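Local coordinates for protein NAD(P)H dehydrogenase (quinone) (Mycobacterium tuberculosis, PDB 1XDI) that uses FAD to reduce quinones such as menadione with NADH or NADPH, and may contribute to resistance against reactive oxygen intermediates, at residues L322-V327 with R350-T355; H216-E221 with P360-V365; D302-T307 with V344-L349. All coordinates share one frame; numbering follows the deposited sequence.

Contact 1 joins the FAD-binding part to the dimerisation domain. Contact 2 joins the loop before helix 223-235 to the same domain. Contact 3 packs a FAD-side loop on the linker after helix 325-339. Contact 1 lies near the chain centre and is partly buried. It is aliphatic, but one side meets the flavin and it holds a water. Contact 2 is buried and made by one tyrosine and aliphatic groups. Contacts 1 and 2 reach neighbouring strands, 353-356 and 361-366, and the A354 O to A364 N backbone bond probably ties them. Contact 3 is farther from the chain centre. Most of its touching residues are buried, but R303 is exposed. It adds a weak backbone bond.

Contact 1: residues L322-V327 with R350-T355; sequences LPLASV and RTVAAT. With FAD (flavin-adenine dinucleotide), chain C.
L324 meets V352 and A354 through one of its two methyl branches. CD1 of L324 lies 3.3 Å from CB of A354 and 3.9 Å from CG1 of V352. The other branch, CD2, faces the flavin, 4.0 Å from C2 of FAD. L324 therefore stands between the pyrimidine part of the flavin and strand 353-356. With CG anti to the carbonyl carbon (chi1 -71°), its branch point sits between the two, one methyl for each.

V352 gathers the remaining apolar contacts. CD1 of L322 and CG1 of V352 meet tip to tip at 3.8 Å. V327 crosses V352 at about a right angle and touches it with CG2. A polar link runs beside this cluster. One water bridges OG of S326 and O of A353, 2.9 Å from the latter.

The next layer is the start of helix 325-339. L324, which closes an inverse gamma turn centred on P323, is at the N-cap position. The N-H of A325, in the first turn, is shared between two flavin acceptors, O2 of FAD at 2.8 Å and N1 of FAD at 3.1 Å. Y450 of the second subunit packs on A325, and its backbone O also binds the FAD. A448 and L447 of that subunit pack on S326 and A353, respectively.

The helix thus presents its N-terminal end to the flavin N1-C2=O2 edge, as in related flavoprotein disulfide reductases. Its dipole and the A325 N-H would probably stabilise negative charge there when the flavin is reduced.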
# COMPACT_ATOMS: atom_id res chain seq x y z
N LEU A 322 -5.00 -9.29 -26.68
CA LEU A 322 -5.19 -10.70 -26.23
C LEU A 322 -6.59 -11.24 -26.49
O LEU A 322 -7.59 -10.64 -26.08
CB LEU A 322 -4.97 -10.83 -24.75
CG LEU A 322 -3.65 -11.40 -24.28
CD1 LEU A 322 -3.85 -11.80 -22.85
CD2 LEU A 322 -3.26 -12.56 -25.06
N PRO A 323 -6.70 -12.42 -27.11
CA PRO A 323 -8.07 -12.90 -27.35
C PRO A 323 -8.74 -13.60 -26.15
O PRO A 323 -8.91 -14.79 -26.14
CB PRO A 323 -7.91 -13.82 -28.55
CG PRO A 323 -6.47 -14.27 -28.47
CD PRO A 323 -5.74 -13.49 -27.40
N LEU A 324 -9.02 -12.84 -25.10
CA LEU A 324 -9.74 -13.35 -23.96
C LEU A 324 -10.80 -12.26 -23.84
O LEU A 324 -10.60 -11.12 -24.24
CB LEU A 324 -8.88 -13.43 -22.69
CG LEU A 324 -7.74 -14.48 -22.49
CD1 LEU A 324 -7.26 -14.42 -21.04
CD2 LEU A 324 -8.18 -15.93 -22.79
N ALA A 325 -11.96 -12.64 -23.35
CA ALA A 325 -13.07 -11.73 -23.20
C ALA A 325 -12.74 -10.76 -22.03
O ALA A 325 -13.03 -9.56 -22.12
CB ALA A 325 -14.34 -12.54 -22.94
N SER A 326 -12.13 -11.29 -20.97
CA SER A 326 -11.76 -10.47 -19.82
C SER A 326 -10.85 -9.34 -20.28
O SER A 326 -11.02 -8.23 -19.81
CB SER A 326 -11.09 -11.29 -18.75
OG SER A 326 -9.89 -11.85 -19.20
N VAL A 327 -9.93 -9.59 -21.21
CA VAL A 327 -9.10 -8.52 -21.70
C VAL A 327 -9.93 -7.54 -22.58
O VAL A 327 -9.70 -6.32 -22.58
CB VAL A 327 -7.91 -9.07 -22.53
CG1 VAL A 327 -7.12 -7.92 -23.13
CG2 VAL A 327 -7.01 -9.89 -21.63
N ARG A 350 1.01 -8.43 -18.04
CA ARG A 350 1.33 -9.43 -17.07
C ARG A 350 0.45 -9.42 -15.83
O ARG A 350 0.82 -9.97 -14.78
CB ARG A 350 2.82 -9.36 -16.75
CG ARG A 350 3.70 -9.98 -17.88
CD ARG A 350 3.18 -11.41 -18.12
NE ARG A 350 3.79 -12.18 -19.22
CZ ARG A 350 3.13 -13.13 -19.89
NH1 ARG A 350 1.85 -13.41 -19.59
NH2 ARG A 350 3.74 -13.83 -20.86
N THR A 351 -0.72 -8.81 -15.94
CA THR A 351 -1.66 -8.83 -14.82
C THR A 351 -2.87 -9.65 -15.27
O THR A 351 -3.64 -10.13 -14.45
CB THR A 351 -2.09 -7.41 -14.38
OG1 THR A 351 -2.66 -6.72 -15.50
CG2 THR A 351 -0.90 -6.63 -13.82
N VAL A 352 -3.04 -9.81 -16.57
CA VAL A 352 -4.12 -10.63 -17.12
C VAL A 352 -4.04 -12.01 -16.52
O VAL A 352 -2.94 -12.58 -16.46
CB VAL A 352 -3.96 -10.83 -18.63
CG1 VAL A 352 -4.99 -11.79 -19.18
CG2 VAL A 352 -4.06 -9.56 -19.30
N ALA A 353 -5.17 -12.56 -16.08
CA ALA A 353 -5.25 -13.90 -15.48
C ALA A 353 -5.90 -14.71 -16.57
O ALA A 353 -6.88 -14.26 -17.13
CB ALA A 353 -6.15 -13.90 -14.26
N ALA A 354 -5.37 -15.88 -16.90
CA ALA A 354 -6.00 -16.63 -17.98
C ALA A 354 -6.08 -18.14 -17.67
O ALA A 354 -5.11 -18.74 -17.14
CB ALA A 354 -5.23 -16.37 -19.24
N THR A 355 -7.22 -18.77 -17.97
CA THR A 355 -7.31 -20.19 -17.70
C THR A 355 -7.70 -20.96 -18.93
O THR A 355 -8.37 -20.41 -19.79
CB THR A 355 -8.35 -20.52 -16.63
OG1 THR A 355 -9.49 -21.08 -17.27
CG2 THR A 355 -8.78 -19.28 -15.82
PA FAD C . -16.94 -10.36 -29.87
O1A FAD C . -16.38 -11.33 -30.91
O2A FAD C . -17.42 -10.98 -28.56
O5B FAD C . -18.09 -9.66 -30.58
C5B FAD C . -18.04 -8.45 -31.34
C4B FAD C . -19.46 -8.43 -31.86
O4B FAD C . -19.72 -7.28 -32.63
C3B FAD C . -19.96 -9.67 -32.78
O3B FAD C . -20.65 -10.68 -32.06
C2B FAD C . -20.78 -9.07 -33.83
O2B FAD C . -22.20 -9.22 -33.77
C1B FAD C . -20.48 -7.59 -33.80
N9A FAD C . -19.94 -7.00 -34.96
C8A FAD C . -18.95 -7.36 -35.85
N7A FAD C . -18.79 -6.50 -36.83
C5A FAD C . -19.71 -5.53 -36.58
C6A FAD C . -20.09 -4.34 -37.23
N6A FAD C . -19.50 -3.93 -38.33
N1A FAD C . -21.10 -3.59 -36.68
C2A FAD C . -21.73 -3.97 -35.55
N3A FAD C . -21.42 -5.13 -34.85
C4A FAD C . -20.37 -5.83 -35.51
N1 FAD C . -12.20 -15.67 -23.61
C2 FAD C . -12.17 -15.76 -22.24
O2 FAD C . -11.90 -14.78 -21.53
N3 FAD C . -12.45 -16.98 -21.65
C4 FAD C . -12.77 -18.13 -22.31
O4 FAD C . -13.01 -19.15 -21.66
C4X FAD C . -12.80 -18.04 -23.63
N5 FAD C . -13.14 -19.23 -24.33
C5X FAD C . -13.17 -19.13 -25.75
C6 FAD C . -13.52 -20.26 -26.53
C7 FAD C . -13.56 -20.22 -27.95
C7M FAD C . -13.97 -21.48 -28.75
C8 FAD C . -13.22 -19.00 -28.59
C8M FAD C . -13.21 -18.85 -30.10
C9 FAD C . -12.89 -17.89 -27.87
C9A FAD C . -12.87 -17.89 -26.48
N10 FAD C . -12.54 -16.72 -25.64
C10 FAD C . -12.51 -16.80 -24.28
C1' FAD C . -12.29 -15.52 -26.33
C2' FAD C . -13.33 -14.45 -26.17
O2' FAD C . -14.63 -15.01 -26.56
C3' FAD C . -13.05 -13.23 -26.99
O3' FAD C . -11.89 -12.62 -26.49
C4' FAD C . -14.10 -12.14 -26.93
O4' FAD C . -15.28 -12.82 -27.51
C5' FAD C . -13.94 -10.98 -27.78
O5' FAD C . -14.97 -10.05 -27.48
P FAD C . -15.24 -8.75 -28.30
O1P FAD C . -16.26 -8.08 -27.58
O2P FAD C . -14.03 -7.98 -28.63
O3P FAD C . -15.77 -9.37 -29.61
O HOH W 1 -8.51 -11.91 -17.13

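Contact 2: residues H216-E221 with P360-V365; sequences HVLPYE and PEIAAV
Y220 and I362 are the closest pair of backbone positions, yet their CA atoms are 9.6 Å apart. The main chains do not pair, and side chains span the gap. H216-E221 has no regular secondary structure. It lies in the loop between strand 208-211 and helix 223-235 of the NAD(P)-binding half. P360-V365 begins with P360, which has a cis peptide bond before it, and becomes strand 361-366 of the dimerisation domain. At Y220 the loop backbone is extended.

Y220 carries most of the contact. Its CG is anti to the backbone N (chi1 -166°), which extends the ring from the loop toward the strand. CE2 of Y220 lies 3.7 Å from CG2 of I362, and CZ of Y220 is 4.0 Å from the same methyl. The methyl comes to the ring obliquely. The two side chains slide past each other in opposite directions, so the tyrosine passes I362 on its way to the strand. Its hydroxyl end then reaches the next residue on that side of the strand, with OH of Y220 3.4 Å from CB of A364.

L218 adds a looser touch, with CD1 of L218 4.4 Å from CD1 of I362. The isoleucine thus offers two ends to the loop, CG2 to the tyrosine and CD1 to the leucine.

This is apolar interdomain packing, joining the loop to the antiparallel sheet of the dimerisation domain. Regular elements surround the contact. Helix 223-235 follows the loop, and its L229 packs on both L218 and I362. A225 of the same helix also touches I362. V356 of strand 353-356 touches Y220, and V419 and V417 of strand 413-420 lie against I362 and A364. On the far face of strand 361-366, A363 and V365 pack on helix 423-436.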
# COMPACT_ATOMS: atom_id res chain seq x y z
N HIS A 216 2.60 -30.68 -28.30
CA HIS A 216 1.48 -31.13 -27.48
C HIS A 216 0.13 -30.74 -28.03
O HIS A 216 0.01 -29.82 -28.84
CB HIS A 216 1.55 -30.48 -26.08
CG HIS A 216 2.84 -30.71 -25.33
ND1 HIS A 216 4.09 -30.40 -25.84
CD2 HIS A 216 3.05 -31.17 -24.07
CE1 HIS A 216 5.01 -30.64 -24.92
NE2 HIS A 216 4.40 -31.11 -23.84
N VAL A 217 -0.88 -31.44 -27.55
CA VAL A 217 -2.25 -31.12 -27.94
C VAL A 217 -2.47 -29.72 -27.42
O VAL A 217 -2.98 -28.86 -28.13
CB VAL A 217 -3.26 -31.97 -27.19
CG1 VAL A 217 -4.67 -31.41 -27.45
CG2 VAL A 217 -3.15 -33.42 -27.62
N LEU A 218 -2.06 -29.50 -26.17
CA LEU A 218 -2.18 -28.20 -25.51
C LEU A 218 -0.79 -27.69 -25.19
O LEU A 218 -0.25 -27.99 -24.13
CB LEU A 218 -2.94 -28.35 -24.19
CG LEU A 218 -3.47 -27.19 -23.35
CD1 LEU A 218 -3.13 -27.43 -21.90
CD2 LEU A 218 -2.93 -25.89 -23.84
N PRO A 219 -0.16 -26.95 -26.11
CA PRO A 219 1.16 -26.47 -25.74
C PRO A 219 0.82 -25.46 -24.69
O PRO A 219 -0.20 -24.80 -24.79
CB PRO A 219 1.67 -25.83 -27.02
CG PRO A 219 0.47 -25.30 -27.62
CD PRO A 219 -0.58 -26.38 -27.39
N TYR A 220 1.65 -25.33 -23.66
CA TYR A 220 1.36 -24.40 -22.59
C TYR A 220 2.61 -23.83 -21.94
O TYR A 220 3.57 -24.52 -21.75
CB TYR A 220 0.46 -25.10 -21.56
CG TYR A 220 -0.17 -24.12 -20.59
CD1 TYR A 220 -1.11 -23.17 -21.03
CD2 TYR A 220 0.29 -24.04 -19.27
CE1 TYR A 220 -1.53 -22.15 -20.20
CE2 TYR A 220 -0.13 -23.03 -18.42
CZ TYR A 220 -1.03 -22.08 -18.89
OH TYR A 220 -1.35 -21.05 -18.05
N GLU A 221 2.58 -22.56 -21.60
CA GLU A 221 3.75 -21.87 -21.01
C GLU A 221 4.41 -22.56 -19.82
O GLU A 221 5.61 -22.79 -19.83
CB GLU A 221 3.40 -20.41 -20.62
CG GLU A 221 4.56 -19.39 -20.75
CD GLU A 221 4.07 -17.95 -21.18
OE1 GLU A 221 3.18 -17.33 -20.50
OE2 GLU A 221 4.59 -17.43 -22.22
N PRO A 360 -8.06 -31.36 -15.30
CA PRO A 360 -8.32 -30.13 -14.52
C PRO A 360 -8.10 -28.83 -15.27
O PRO A 360 -7.55 -28.80 -16.37
CB PRO A 360 -7.32 -30.24 -13.38
CG PRO A 360 -6.16 -31.00 -14.04
CD PRO A 360 -6.90 -32.08 -14.74
N GLU A 361 -8.51 -27.73 -14.62
CA GLU A 361 -8.35 -26.39 -15.12
C GLU A 361 -6.89 -25.94 -14.87
O GLU A 361 -6.18 -26.44 -13.99
CB GLU A 361 -9.31 -25.44 -14.39
CG GLU A 361 -10.78 -25.46 -14.86
CD GLU A 361 -11.72 -24.49 -14.09
OE1 GLU A 361 -11.22 -23.53 -13.45
OE2 GLU A 361 -12.97 -24.67 -14.14
N ILE A 362 -6.44 -25.00 -15.68
CA ILE A 362 -5.13 -24.42 -15.53
C ILE A 362 -5.28 -22.91 -15.67
O ILE A 362 -5.81 -22.43 -16.66
CB ILE A 362 -4.23 -24.91 -16.61
CG1 ILE A 362 -4.41 -26.42 -16.74
CG2 ILE A 362 -2.77 -24.52 -16.30
CD1 ILE A 362 -3.34 -27.08 -17.55
N ALA A 363 -4.84 -22.18 -14.65
CA ALA A 363 -4.86 -20.71 -14.67
C ALA A 363 -3.47 -20.20 -14.28
O ALA A 363 -2.76 -20.82 -13.48
CB ALA A 363 -5.92 -20.16 -13.67
N ALA A 364 -3.09 -19.07 -14.87
CA ALA A 364 -1.82 -18.46 -14.56
C ALA A 364 -1.94 -16.93 -14.59
O ALA A 364 -2.94 -16.41 -15.12
CB ALA A 364 -0.84 -18.89 -15.52
N VAL A 365 -0.95 -16.23 -14.02
CA VAL A 365 -0.89 -14.75 -13.99
C VAL A 365 0.55 -14.32 -13.75
O VAL A 365 1.26 -14.93 -12.93
CB VAL A 365 -1.62 -14.07 -12.80
CG1 VAL A 365 -2.29 -12.82 -13.26
CG2 VAL A 365 -2.52 -15.04 -12.08

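Contact 3: residues D302-T307 with V344-L349; sequences DRVSRT and VSPIRL
R303 and P346 meet in a loop-to-loop contact, in a two-dinucleotide-binding-fold enzyme of the pyridine nucleotide-disulfide oxidoreductase family. D302-T307 is part of the loop that leads to strand 312-314, an edge strand of the parallel FAD-domain sheet within this chain. V344-L349 lies in the loop between helix 325-339 and strand 353-356 of the dimerisation domain. The CA atoms of R303 and P346 are 5.1 Å apart.

The apolar part is built on V304. CG2 of V304 is 3.9 Å from CG1 of V344, and those side chains cross at about a right angle. The same methyl is 3.9 Å from CG of P346, and here the two side chains lie side by side. Helix 325-339 backs both loops, with H338 on V304 and I334 on I347. S305, in a left-handed backbone conformation (phi 65°), bonds O of Q331 in that helix through its OG.

Other subunits cover the contact. G341 of the third subunit packs on R303 and V304, and G343 of that subunit on P346. L447 of the second subunit packs on I347. The contact thus lies where subunits of the homotetramer meet.

One main-chain bond joins the loops. I347 N donates to O of R303 at 3.4 Å with an N-H...O angle of 150°, a weak bond. The R303 side chain, bent at chi3 (-34°), crosses P346 at a slant. CG of P346 meets the guanidinium obliquely, 3.3 Å from NH1 of R303.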
# COMPACT_ATOMS: atom_id res chain seq x y z
N ASP A 302 -3.85 1.38 -28.51
CA ASP A 302 -3.09 1.90 -27.38
C ASP A 302 -3.08 0.98 -26.19
O ASP A 302 -3.61 -0.13 -26.22
CB ASP A 302 -3.73 3.20 -26.89
CG ASP A 302 -2.84 4.31 -27.00
OD1 ASP A 302 -1.65 3.98 -27.12
OD2 ASP A 302 -3.30 5.46 -26.97
N ARG A 303 -2.55 1.54 -25.12
CA ARG A 303 -2.46 0.85 -23.84
C ARG A 303 -3.64 1.52 -23.13
O ARG A 303 -4.10 1.09 -22.04
CB ARG A 303 -1.13 1.21 -23.19
CG ARG A 303 -0.30 0.05 -22.64
CD ARG A 303 0.80 0.68 -21.77
NE ARG A 303 1.22 1.98 -22.35
CZ ARG A 303 1.44 3.12 -21.66
NH1 ARG A 303 1.29 3.15 -20.34
NH2 ARG A 303 1.84 4.21 -22.29
N VAL A 304 -4.14 2.57 -23.79
CA VAL A 304 -5.27 3.34 -23.30
C VAL A 304 -6.46 3.18 -24.28
O VAL A 304 -7.45 3.91 -24.27
CB VAL A 304 -4.74 4.78 -22.98
CG1 VAL A 304 -5.76 5.89 -23.18
CG2 VAL A 304 -4.33 4.75 -21.52
N SER A 305 -6.35 2.13 -25.09
CA SER A 305 -7.36 1.72 -26.08
C SER A 305 -7.63 2.64 -27.24
O SER A 305 -8.65 2.49 -27.91
CB SER A 305 -8.68 1.41 -25.39
OG SER A 305 -8.52 0.34 -24.46
N ARG A 306 -6.74 3.59 -27.52
CA ARG A 306 -7.08 4.40 -28.66
C ARG A 306 -6.34 4.15 -29.94
O ARG A 306 -5.19 3.70 -29.95
CB ARG A 306 -7.07 5.88 -28.31
CG ARG A 306 -5.85 6.36 -27.88
CD ARG A 306 -6.01 7.59 -27.09
NE ARG A 306 -4.67 7.73 -26.64
CZ ARG A 306 -4.03 8.86 -26.47
NH1 ARG A 306 -4.67 10.01 -26.70
NH2 ARG A 306 -2.74 8.80 -26.14
N THR A 307 -7.06 4.38 -31.03
CA THR A 307 -6.51 4.20 -32.34
C THR A 307 -5.71 5.46 -32.68
O THR A 307 -5.64 6.42 -31.91
CB THR A 307 -7.60 4.02 -33.39
OG1 THR A 307 -8.36 5.23 -33.47
CG2 THR A 307 -8.54 2.91 -32.99
N VAL A 344 -7.28 6.98 -15.08
CA VAL A 344 -6.96 5.93 -16.04
C VAL A 344 -5.68 5.16 -15.75
O VAL A 344 -4.66 5.77 -15.56
CB VAL A 344 -6.76 6.48 -17.48
CG1 VAL A 344 -6.55 5.33 -18.41
CG2 VAL A 344 -7.92 7.29 -17.91
N SER A 345 -5.74 3.84 -15.80
CA SER A 345 -4.57 2.99 -15.60
C SER A 345 -4.36 2.05 -16.78
O SER A 345 -5.05 1.02 -16.88
CB SER A 345 -4.74 2.09 -14.37
OG SER A 345 -5.38 2.73 -13.28
N PRO A 346 -3.40 2.31 -17.67
CA PRO A 346 -3.21 1.38 -18.82
C PRO A 346 -3.22 -0.14 -18.47
O PRO A 346 -2.78 -0.53 -17.39
CB PRO A 346 -1.86 1.80 -19.40
CG PRO A 346 -1.72 3.29 -18.96
CD PRO A 346 -2.36 3.36 -17.60
N ILE A 347 -3.72 -1.00 -19.37
CA ILE A 347 -3.74 -2.45 -19.09
C ILE A 347 -2.26 -2.93 -19.14
O ILE A 347 -1.50 -2.50 -20.00
CB ILE A 347 -4.54 -3.31 -20.17
CG1 ILE A 347 -5.82 -2.63 -20.64
CG2 ILE A 347 -5.05 -4.55 -19.58
CD1 ILE A 347 -5.58 -1.41 -21.67
N ARG A 348 -1.86 -3.78 -18.20
CA ARG A 348 -0.51 -4.35 -18.16
C ARG A 348 -0.71 -5.82 -18.55
O ARG A 348 -1.41 -6.53 -17.85
CB ARG A 348 0.08 -4.31 -16.73
CG ARG A 348 0.61 -2.94 -16.23
CD ARG A 348 0.19 -2.64 -14.79
NE ARG A 348 0.95 -3.29 -13.73
CZ ARG A 348 0.41 -3.69 -12.57
NH1 ARG A 348 -0.89 -3.54 -12.34
NH2 ARG A 348 1.16 -4.22 -11.60
N LEU A 349 -0.11 -6.29 -19.63
CA LEU A 349 -0.30 -7.68 -19.99
C LEU A 349 0.03 -8.70 -18.88
O LEU A 349 -0.60 -9.74 -18.79
CB LEU A 349 0.52 -8.04 -21.23
CG LEU A 349 0.24 -7.45 -22.61
CD1 LEU A 349 -1.17 -7.81 -23.05
CD2 LEU A 349 0.51 -5.88 -22.55